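Long-range contacts in angiogenin-1 (Salmo salar, PDB 7BFK), which probably cleaves RNA as a secreted endonuclease of the pancreatic ribonuclease family and is a case of auto-inhibition: residues P75-I80 with S98-V103; K43-L48 with V119-T124; N67-S72 with K102-C107; Q53-C58 with G109-H114. All coordinates share one frame; numbering follows the deposited sequence.

Contacts 1 and 3 are antiparallel strand pairings that share Lys-102 and Val-103 of strand 93-108: contact 1 adds strand 76-85 and contact 3 adds strand 69-72. Contact 1 lies at the surface, while the other three are partly buried, contact 2 nearest the centre of the chain. Contact 2 has a different chemistry: a carboxylate from 119-124 is gripped by polar groups of 43-48, and strand 43-47 also pairs with strand 76-85 of contact 1. Contact 4 packs helix 51-55 and the residues after it on strand 111-113 and the loop before it, with a single hydrogen bond, and the disulfide of Cys-58 with Cys-107 ties it to contact 3. Val-103 of contacts 1 and 3 also packs on Ile-57 of contact 4.

Contact 1: residues P75-I80 with S98-V103; sequences PFSVVI and SATKKV
Phe-76 and Lys-101 form a hydrogen-bonded pair of the long antiparallel hairpin, Phe-76 N reaching Lys-101 O at 2.8 Å from above the carbonyl plane. Lys-101 N answers to Phe-76 O, in the plane of that carbonyl, and Val-78 and Ala-99 exchange a second pair of backbone bonds. Along the Phe-76 side chain, CB lies 3.9 Å from Lys-101 O and points to the face that Val-78 shares. With CG anti to the carbonyl carbon (chi1 -73°), the ring meets Val-103 at about a right angle: CD1 is 4.0 Å from Val-103 CG2, and CE1 is 4.2 Å from the same methyl. On the other ring side CD2 packs on Ile-47, and CZ, the tip, ends near Gln-53 O. The side chains of Val-78 and Val-103 slide past each other in opposite directions, CG1 to CG1 4.0 Å, while Val-78 CG2 touches Ala-99 CB. Ser-77, Ser-98 and Thr-100 point to the other face, together with Val-79. At the hairpin's open end, away from its turn, Lys-102 lies alongside Pro-75. The strand pair is thus two-sided: its hydroxyls sit on a face exposed at Ser-98 and Thr-100, and the aromatic and valine groups pack against strand 43-47 and Ile-57.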
# COMPACT_ATOMS: atom_id res chain seq x y z
N PRO A 75 7.01 -9.05 -10.14
CA PRO A 75 7.00 -8.98 -8.69
C PRO A 75 7.72 -7.71 -8.21
O PRO A 75 8.58 -7.21 -8.91
CB PRO A 75 7.76 -10.24 -8.29
CG PRO A 75 8.75 -10.43 -9.41
CD PRO A 75 8.01 -10.01 -10.66
N PHE A 76 7.34 -7.24 -7.02
CA PHE A 76 7.91 -6.07 -6.34
C PHE A 76 8.46 -6.50 -4.97
O PHE A 76 7.95 -7.50 -4.40
CB PHE A 76 6.84 -4.99 -6.13
CG PHE A 76 6.43 -4.24 -7.36
CD1 PHE A 76 5.46 -4.75 -8.22
CD2 PHE A 76 7.04 -3.04 -7.70
CE1 PHE A 76 5.10 -4.05 -9.36
CE2 PHE A 76 6.67 -2.35 -8.85
CZ PHE A 76 5.71 -2.86 -9.68
N SER A 77 9.50 -5.83 -4.48
CA SER A 77 9.92 -5.93 -3.07
C SER A 77 8.86 -5.20 -2.27
O SER A 77 8.53 -4.06 -2.66
CB SER A 77 11.27 -5.35 -2.79
OG SER A 77 12.28 -6.20 -3.25
N VAL A 78 8.34 -5.82 -1.23
CA VAL A 78 7.31 -5.19 -0.37
C VAL A 78 7.73 -5.35 1.08
O VAL A 78 8.52 -6.27 1.41
CB VAL A 78 5.90 -5.76 -0.62
CG1 VAL A 78 5.45 -5.54 -2.06
CG2 VAL A 78 5.80 -7.22 -0.25
N VAL A 79 7.22 -4.46 1.91
CA VAL A 79 7.31 -4.51 3.38
C VAL A 79 5.86 -4.52 3.87
O VAL A 79 5.10 -3.63 3.46
CB VAL A 79 8.11 -3.35 3.98
CG1 VAL A 79 7.88 -3.25 5.48
CG2 VAL A 79 9.61 -3.47 3.66
N ILE A 80 5.51 -5.51 4.69
CA ILE A 80 4.17 -5.67 5.30
C ILE A 80 4.30 -5.36 6.79
O ILE A 80 5.12 -6.02 7.48
CB ILE A 80 3.62 -7.08 5.03
CG1 ILE A 80 3.61 -7.39 3.53
CG2 ILE A 80 2.22 -7.25 5.64
CD1 ILE A 80 3.67 -8.85 3.21
N SER A 98 9.26 -8.74 5.20
CA SER A 98 9.68 -8.45 3.82
C SER A 98 9.22 -9.61 2.95
O SER A 98 9.12 -10.74 3.48
CB SER A 98 11.17 -8.24 3.75
OG SER A 98 11.53 -7.78 2.46
N ALA A 99 8.90 -9.33 1.70
CA ALA A 99 8.51 -10.34 0.70
C ALA A 99 8.73 -9.78 -0.70
O ALA A 99 8.93 -8.55 -0.86
CB ALA A 99 7.06 -10.75 0.90
N THR A 100 8.73 -10.68 -1.68
CA THR A 100 8.82 -10.36 -3.10
C THR A 100 7.56 -10.94 -3.74
O THR A 100 7.45 -12.16 -3.78
CB THR A 100 10.12 -10.88 -3.72
OG1 THR A 100 11.20 -10.37 -2.95
CG2 THR A 100 10.24 -10.42 -5.16
N LYS A 101 6.65 -10.09 -4.19
CA LYS A 101 5.33 -10.57 -4.68
C LYS A 101 4.76 -9.67 -5.76
O LYS A 101 5.11 -8.47 -5.82
CB LYS A 101 4.37 -10.68 -3.48
CG LYS A 101 4.71 -11.85 -2.56
CD LYS A 101 3.58 -12.43 -1.80
CE LYS A 101 3.96 -13.72 -1.10
NZ LYS A 101 4.16 -14.83 -2.06
N LYS A 102 3.96 -10.26 -6.63
CA LYS A 102 3.13 -9.48 -7.56
C LYS A 102 2.13 -8.77 -6.66
O LYS A 102 1.73 -9.38 -5.63
CB LYS A 102 2.48 -10.37 -8.62
CG LYS A 102 3.49 -11.13 -9.47
CD LYS A 102 2.89 -11.85 -10.64
CE LYS A 102 3.83 -12.87 -11.24
NZ LYS A 102 5.23 -12.39 -11.22
N VAL A 103 1.79 -7.53 -6.97
CA VAL A 103 0.83 -6.75 -6.14
C VAL A 103 -0.50 -6.66 -6.88
O VAL A 103 -0.52 -6.75 -8.14
CB VAL A 103 1.40 -5.38 -5.79
CG1 VAL A 103 2.64 -5.51 -4.92
CG2 VAL A 103 1.69 -4.57 -7.05

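Contact 2: residues K43-L48 with V119-T124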
# COMPACT_ATOMS: atom_id res chain seq x y z
N LYS A 43 -3.21 -3.86 9.08
CA LYS A 43 -2.12 -4.19 8.15
C LYS A 43 -1.96 -3.08 7.12
O LYS A 43 -2.96 -2.43 6.77
CB LYS A 43 -2.43 -5.50 7.42
CG LYS A 43 -1.36 -6.01 6.49
CD LYS A 43 -1.63 -7.44 6.01
CE LYS A 43 -2.96 -7.57 5.29
NZ LYS A 43 -2.89 -7.03 3.91
N ASN A 44 -0.73 -2.88 6.67
CA ASN A 44 -0.46 -2.00 5.52
C ASN A 44 0.76 -2.54 4.80
O ASN A 44 1.72 -2.89 5.46
CB ASN A 44 -0.28 -0.54 5.90
CG ASN A 44 -0.44 0.35 4.69
OD1 ASN A 44 -1.56 0.60 4.28
ND2 ASN A 44 0.67 0.84 4.15
N THR A 45 0.66 -2.62 3.48
CA THR A 45 1.73 -3.10 2.58
C THR A 45 2.33 -1.90 1.81
O THR A 45 1.56 -1.14 1.16
CB THR A 45 1.20 -4.20 1.66
OG1 THR A 45 0.49 -5.17 2.45
CG2 THR A 45 2.28 -4.85 0.84
N PHE A 46 3.64 -1.79 1.86
CA PHE A 46 4.46 -0.77 1.17
C PHE A 46 5.22 -1.42 0.01
O PHE A 46 5.81 -2.49 0.20
CB PHE A 46 5.43 -0.12 2.15
CG PHE A 46 4.76 0.57 3.32
CD1 PHE A 46 4.47 -0.13 4.47
CD2 PHE A 46 4.43 1.92 3.26
CE1 PHE A 46 3.85 0.49 5.55
CE2 PHE A 46 3.80 2.54 4.32
CZ PHE A 46 3.51 1.82 5.47
N ILE A 47 5.17 -0.80 -1.17
CA ILE A 47 5.90 -1.24 -2.39
C ILE A 47 7.22 -0.47 -2.47
O ILE A 47 7.20 0.77 -2.41
CB ILE A 47 5.06 -1.03 -3.65
CG1 ILE A 47 3.67 -1.66 -3.52
CG2 ILE A 47 5.80 -1.57 -4.86
CD1 ILE A 47 2.71 -1.17 -4.56
N LEU A 48 8.33 -1.17 -2.62
CA LEU A 48 9.67 -0.53 -2.75
C LEU A 48 9.95 -0.29 -4.23
O LEU A 48 10.65 -1.09 -4.83
CB LEU A 48 10.73 -1.42 -2.09
CG LEU A 48 10.80 -1.33 -0.56
CD1 LEU A 48 9.51 -1.77 0.10
CD2 LEU A 48 11.97 -2.14 -0.01
N VAL A 119 -8.54 -0.41 3.59
CA VAL A 119 -8.07 -1.76 3.18
C VAL A 119 -6.59 -1.62 2.79
O VAL A 119 -5.94 -0.66 3.21
CB VAL A 119 -8.94 -2.43 2.09
CG1 VAL A 119 -8.45 -3.85 1.75
CG2 VAL A 119 -10.41 -2.50 2.51
N ASP A 120 -6.09 -2.54 2.00
CA ASP A 120 -4.66 -2.60 1.68
C ASP A 120 -4.52 -3.16 0.27
O ASP A 120 -5.49 -3.73 -0.27
CB ASP A 120 -3.98 -3.47 2.75
CG ASP A 120 -2.48 -3.52 2.74
OD1 ASP A 120 -1.88 -2.60 2.13
OD2 ASP A 120 -1.91 -4.49 3.35
N ILE A 121 -3.35 -3.04 -0.31
CA ILE A 121 -3.10 -3.68 -1.62
C ILE A 121 -2.99 -5.17 -1.35
O ILE A 121 -2.81 -5.56 -0.18
CB ILE A 121 -1.85 -3.09 -2.28
CG1 ILE A 121 -0.62 -3.31 -1.41
CG2 ILE A 121 -2.06 -1.60 -2.58
CD1 ILE A 121 0.66 -3.08 -2.15
N GLY A 122 -3.10 -5.97 -2.40
CA GLY A 122 -2.98 -7.43 -2.32
C GLY A 122 -1.61 -7.87 -2.75
O GLY A 122 -0.87 -7.05 -3.37
N ILE A 123 -1.27 -9.11 -2.43
CA ILE A 123 0.00 -9.75 -2.83
C ILE A 123 -0.34 -11.16 -3.29
O ILE A 123 -1.34 -11.77 -2.74
CB ILE A 123 1.05 -9.76 -1.69
CG1 ILE A 123 0.51 -10.42 -0.42
CG2 ILE A 123 1.56 -8.37 -1.42
CD1 ILE A 123 1.58 -10.62 0.66
N THR A 124 0.41 -11.66 -4.25
CA THR A 124 0.22 -13.03 -4.77
C THR A 124 1.49 -13.54 -5.45
O THR A 124 2.29 -12.70 -5.95
CB THR A 124 -0.97 -13.07 -5.73
OG1 THR A 124 -1.08 -14.43 -6.16
CG2 THR A 124 -0.82 -12.14 -6.90
O HOH W 1 -0.87 -7.27 1.36
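Asp-120 draws Lys-43 and Thr-45 onto its carboxylate, which is the polar half of the contact. Lys-43 NZ makes a salt bridge to OD2 of Asp-120 at 2.8 Å, on the anti side; bends at chi3 and chi4 fold the lysine back to get there. Thr-45 takes the syn sides: its OG1 donates to Asp-120 OD2 at 2.7 Å and its N to Asp-120 OD1 at 2.9 Å. One carboxylate therefore spans both donors of Thr-45. With an alanine in place of Asp-120, Lys-43 would probably lose its charge partner, and Thr-45 N and OG1 their common acceptor. A water links the two segments beside the carboxylate, donating to Thr-45 OG1 at 2.7 Å and to Ile-121 O at 3.0 Å. The apolar half follows from Ile-121, whose CD1 reaches Ile-47 CG1 at 3.6 Å and whose CG1 packs on Thr-45 CB at 3.7 Å. His-14 of helix 5-14 borders Asp-120 and Ile-121. Thr-45 belongs to the CKxxNTF signature, and in pancreatic ribonucleases its N-H and hydroxyl recognise the pyrimidine base. Their capture by Asp-120 is consistent with a C-terminal segment that occupies the base site and so inhibits its own enzyme.

Contact 3: residues N67-S72 with K102-C107; sequences NNLVQS and KVIIAC
Gln-71 brings its flat carboxamide alongside the aliphatic chain of Lys-102, NE2 lying 3.8 Å from Lys-102 CD. The two chains meet at a slant. OE1, at the other corner of the amide, accepts a weak bond from Lys-65, and Thr-124 packs beside the same side chain. Strands 69-72 and 93-108 run antiparallel here, in the curved sheet of the ribonuclease A fold. Val-70 and Ile-105 form the hydrogen-bonded pair between them, with Val-70 N to Ile-105 O at 2.8 Å and Ile-105 N to Val-70 O at 2.9 Å. Leu-69 with Ala-106 and Gln-71 with Ile-104 are non-hydrogen-bonded pairs, and on their face Leu-69 CB touches Ile-104 CG2 at 4.0 Å. At the start of 67-72 Asn-68 O takes a longer bond from Cys-107 N.

At the far end the pairing changes from backbone to side chain. Ser-72 N still donates to Val-103 O at 2.8 Å, but the return bond from Val-103 N goes to Ser-72 OG at 3.0 Å. This works because OG sits between the backbone N and the carbonyl carbon (chi1 67°), turned toward 102-107. OG also bonds to Lys-74 O, tying the strand to the turn that follows. If an alanine stood in place of Ser-72, Val-103 N and Lys-74 O would probably both be left without this buried partner. On the Val-70 face, Val-70 CG2 rests 3.6 Å from Cys-107 SG, the sulfur that is joined to Cys-58.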
# COMPACT_ATOMS: atom_id res chain seq x y z
N ASN A 67 -13.33 -6.57 -10.87
CA ASN A 67 -13.78 -5.46 -9.99
C ASN A 67 -12.70 -4.38 -9.94
O ASN A 67 -12.39 -3.89 -8.83
CB ASN A 67 -14.14 -5.96 -8.59
N ASN A 68 -12.14 -4.04 -11.11
CA ASN A 68 -11.11 -2.98 -11.29
C ASN A 68 -9.77 -3.40 -10.69
O ASN A 68 -8.86 -2.55 -10.68
CB ASN A 68 -11.54 -1.65 -10.66
CG ASN A 68 -12.63 -0.96 -11.46
OD1 ASN A 68 -13.13 -1.50 -12.44
ND2 ASN A 68 -12.99 0.25 -11.04
N LEU A 69 -9.63 -4.65 -10.24
CA LEU A 69 -8.36 -5.13 -9.64
C LEU A 69 -7.41 -5.56 -10.75
O LEU A 69 -7.84 -6.27 -11.70
CB LEU A 69 -8.62 -6.25 -8.63
CG LEU A 69 -9.42 -5.85 -7.40
CD1 LEU A 69 -9.65 -7.05 -6.49
CD2 LEU A 69 -8.73 -4.74 -6.63
N VAL A 70 -6.15 -5.14 -10.63
CA VAL A 70 -5.08 -5.44 -11.60
C VAL A 70 -3.91 -6.03 -10.81
O VAL A 70 -3.54 -5.46 -9.76
CB VAL A 70 -4.68 -4.18 -12.38
CG1 VAL A 70 -3.72 -4.50 -13.50
CG2 VAL A 70 -5.91 -3.46 -12.91
N GLN A 71 -3.38 -7.14 -11.29
CA GLN A 71 -2.21 -7.84 -10.71
C GLN A 71 -1.00 -7.44 -11.54
O GLN A 71 -1.06 -7.56 -12.77
CB GLN A 71 -2.49 -9.33 -10.71
CG GLN A 71 -1.30 -10.20 -10.36
CD GLN A 71 -1.70 -11.65 -10.30
OE1 GLN A 71 -2.70 -12.01 -9.69
NE2 GLN A 71 -0.88 -12.49 -10.89
N SER A 72 0.05 -6.95 -10.90
CA SER A 72 1.30 -6.59 -11.59
C SER A 72 1.88 -7.85 -12.28
O SER A 72 1.78 -8.97 -11.72
CB SER A 72 2.30 -5.95 -10.64
OG SER A 72 2.74 -6.89 -9.70
N LYS A 102 3.96 -10.26 -6.63
CA LYS A 102 3.13 -9.48 -7.56
C LYS A 102 2.13 -8.77 -6.66
O LYS A 102 1.73 -9.38 -5.63
CB LYS A 102 2.48 -10.37 -8.62
CG LYS A 102 3.49 -11.13 -9.47
CD LYS A 102 2.89 -11.85 -10.64
CE LYS A 102 3.83 -12.87 -11.24
NZ LYS A 102 5.23 -12.39 -11.22
N VAL A 103 1.79 -7.53 -6.97
CA VAL A 103 0.83 -6.75 -6.14
C VAL A 103 -0.50 -6.66 -6.88
O VAL A 103 -0.52 -6.75 -8.14
CB VAL A 103 1.40 -5.38 -5.79
CG1 VAL A 103 2.64 -5.51 -4.92
CG2 VAL A 103 1.69 -4.57 -7.05
N ILE A 104 -1.58 -6.58 -6.12
CA ILE A 104 -2.94 -6.43 -6.67
C ILE A 104 -3.48 -5.09 -6.20
O ILE A 104 -3.61 -4.90 -5.00
CB ILE A 104 -3.84 -7.60 -6.29
CG1 ILE A 104 -3.17 -8.94 -6.60
CG2 ILE A 104 -5.17 -7.43 -7.00
CD1 ILE A 104 -3.78 -10.12 -5.87
N ILE A 105 -3.76 -4.20 -7.14
CA ILE A 105 -4.21 -2.82 -6.85
C ILE A 105 -5.47 -2.54 -7.66
O ILE A 105 -5.83 -3.34 -8.52
CB ILE A 105 -3.11 -1.82 -7.20
CG1 ILE A 105 -2.89 -1.73 -8.71
CG2 ILE A 105 -1.83 -2.16 -6.46
CD1 ILE A 105 -1.93 -0.66 -9.14
N ALA A 106 -6.11 -1.43 -7.35
CA ALA A 106 -7.24 -0.88 -8.10
C ALA A 106 -6.67 0.18 -9.04
O ALA A 106 -5.73 0.92 -8.62
CB ALA A 106 -8.28 -0.31 -7.15
N CYS A 107 -7.12 0.19 -10.28
CA CYS A 107 -6.75 1.20 -11.29
C CYS A 107 -8.00 2.00 -11.66
O CYS A 107 -9.04 1.38 -11.89
CB CYS A 107 -6.18 0.56 -12.55
SG CYS A 107 -4.56 -0.22 -12.31

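Contact 4: residues Q53-C58 with G109-H114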
# COMPACT_ATOMS: atom_id res chain seq x y z
N GLN A 53 6.85 2.95 -11.88
CA GLN A 53 6.83 1.46 -11.93
C GLN A 53 5.46 0.97 -11.48
O GLN A 53 4.97 -0.04 -12.02
CB GLN A 53 7.88 0.85 -11.00
CG GLN A 53 9.32 1.33 -11.21
CD GLN A 53 10.29 0.53 -10.37
OE1 GLN A 53 11.16 1.07 -9.67
NE2 GLN A 53 10.15 -0.79 -10.43
N VAL A 54 4.87 1.64 -10.50
CA VAL A 54 3.54 1.23 -9.97
C VAL A 54 2.45 1.73 -10.91
O VAL A 54 1.50 0.96 -11.15
CB VAL A 54 3.33 1.68 -8.51
CG1 VAL A 54 2.02 1.17 -7.96
CG2 VAL A 54 4.49 1.24 -7.61
N GLN A 55 2.57 2.96 -11.46
CA GLN A 55 1.54 3.51 -12.38
C GLN A 55 1.46 2.58 -13.60
O GLN A 55 0.35 2.33 -14.08
CB GLN A 55 1.81 4.96 -12.76
CG GLN A 55 0.74 5.53 -13.70
CD GLN A 55 0.86 7.01 -13.97
OE1 GLN A 55 1.95 7.59 -14.00
NE2 GLN A 55 -0.28 7.66 -14.17
N ALA A 56 2.60 2.04 -14.02
CA ALA A 56 2.71 1.16 -15.21
C ALA A 56 1.81 -0.07 -15.06
O ALA A 56 1.42 -0.63 -16.09
CB ALA A 56 4.16 0.77 -15.42
N ILE A 57 1.50 -0.51 -13.83
CA ILE A 57 0.61 -1.69 -13.59
C ILE A 57 -0.73 -1.46 -14.30
O ILE A 57 -1.35 -2.44 -14.77
CB ILE A 57 0.42 -1.96 -12.08
CG1 ILE A 57 1.73 -2.39 -11.42
CG2 ILE A 57 -0.67 -2.99 -11.85
CD1 ILE A 57 1.70 -2.36 -9.91
N CYS A 58 -1.14 -0.20 -14.35
CA CYS A 58 -2.43 0.25 -14.93
C CYS A 58 -2.29 0.47 -16.45
O CYS A 58 -3.32 0.49 -17.11
CB CYS A 58 -2.90 1.53 -14.25
SG CYS A 58 -3.23 1.36 -12.47
N GLY A 109 -8.58 4.25 -14.59
CA GLY A 109 -7.90 4.62 -15.84
C GLY A 109 -6.42 4.32 -15.68
O GLY A 109 -6.12 3.18 -15.27
N LYS A 110 -5.55 5.31 -15.89
CA LYS A 110 -4.08 5.14 -15.83
C LYS A 110 -3.55 5.27 -14.40
O LYS A 110 -2.31 5.18 -14.25
CB LYS A 110 -3.38 6.20 -16.69
CG LYS A 110 -3.40 7.62 -16.11
CD LYS A 110 -2.47 8.61 -16.81
CE LYS A 110 -3.08 9.26 -18.03
NZ LYS A 110 -4.10 10.27 -17.66
N PHE A 111 -4.42 5.45 -13.40
CA PHE A 111 -4.05 5.77 -11.99
C PHE A 111 -4.36 4.67 -10.98
O PHE A 111 -5.52 4.32 -10.75
CB PHE A 111 -4.79 7.01 -11.48
CG PHE A 111 -4.47 8.30 -12.20
CD1 PHE A 111 -3.28 8.97 -11.95
CD2 PHE A 111 -5.37 8.86 -13.10
CE1 PHE A 111 -2.98 10.16 -12.60
CE2 PHE A 111 -5.07 10.05 -13.74
CZ PHE A 111 -3.88 10.69 -13.50
N PRO A 112 -3.33 4.13 -10.31
CA PRO A 112 -3.53 3.29 -9.14
C PRO A 112 -4.32 4.12 -8.11
O PRO A 112 -4.02 5.31 -7.97
CB PRO A 112 -2.11 3.01 -8.63
CG PRO A 112 -1.25 3.14 -9.86
CD PRO A 112 -1.91 4.23 -10.69
N VAL A 113 -5.28 3.51 -7.43
CA VAL A 113 -6.14 4.18 -6.40
C VAL A 113 -6.44 3.22 -5.27
O VAL A 113 -6.43 2.00 -5.48
CB VAL A 113 -7.45 4.71 -7.03
CG1 VAL A 113 -7.18 5.87 -7.96
CG2 VAL A 113 -8.21 3.62 -7.77
N HIS A 114 -6.76 3.78 -4.09
CA HIS A 114 -7.24 3.05 -2.89
C HIS A 114 -8.43 3.86 -2.35
O HIS A 114 -8.28 5.08 -2.14
CB HIS A 114 -6.12 2.84 -1.86
CG HIS A 114 -5.78 4.09 -1.11
ND1 HIS A 114 -6.39 4.44 0.08
CD2 HIS A 114 -4.92 5.10 -1.40
CE1 HIS A 114 -5.91 5.59 0.50
NE2 HIS A 114 -5.01 6.01 -0.38
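Gln-55 and Lys-110 lie side by side, and Gln-55 NE2 donates to Lys-110 O at 3.2 Å. The acceptor lies in the amide plane of Gln-55, yet the donor approaches from above the carbonyl plane, 55° out of it, in a bent arrangement. The glutamine chain is extended, with CG anti to its own N (chi1 -179°); its CG passes 3.1 Å from Lys-110 O on the way. NE2 also comes within 3.6 Å of Lys-110 CD and lies obliquely near the Phe-111 ring. A face of that ring is covered near its rim by CG of Lys-110. The second point of contact is Cys-58, whose SG sits 3.6 Å from Pro-112 CD and 3.5 Å from Pro-112 N. Pro-112 CG meets Val-54 O at 3.7 Å, so the proline ring rests on both the helix backbone and the sulfur.

In the ribonuclease A fold this sets the short helix 51-55 against strand 111-113, which follows the long strand 93-108 and pairs with it. The disulfide from Cys-58 to Cys-107 fixes the sulfur beside Pro-112. Farther out, Ile-105 packs on Pro-112 and Val-113 hydrogen-bonds to the backbone of Ala-106, while Tyr-7 and Phe-10 of helix 5-14 pack on Gln-55 and Val-54.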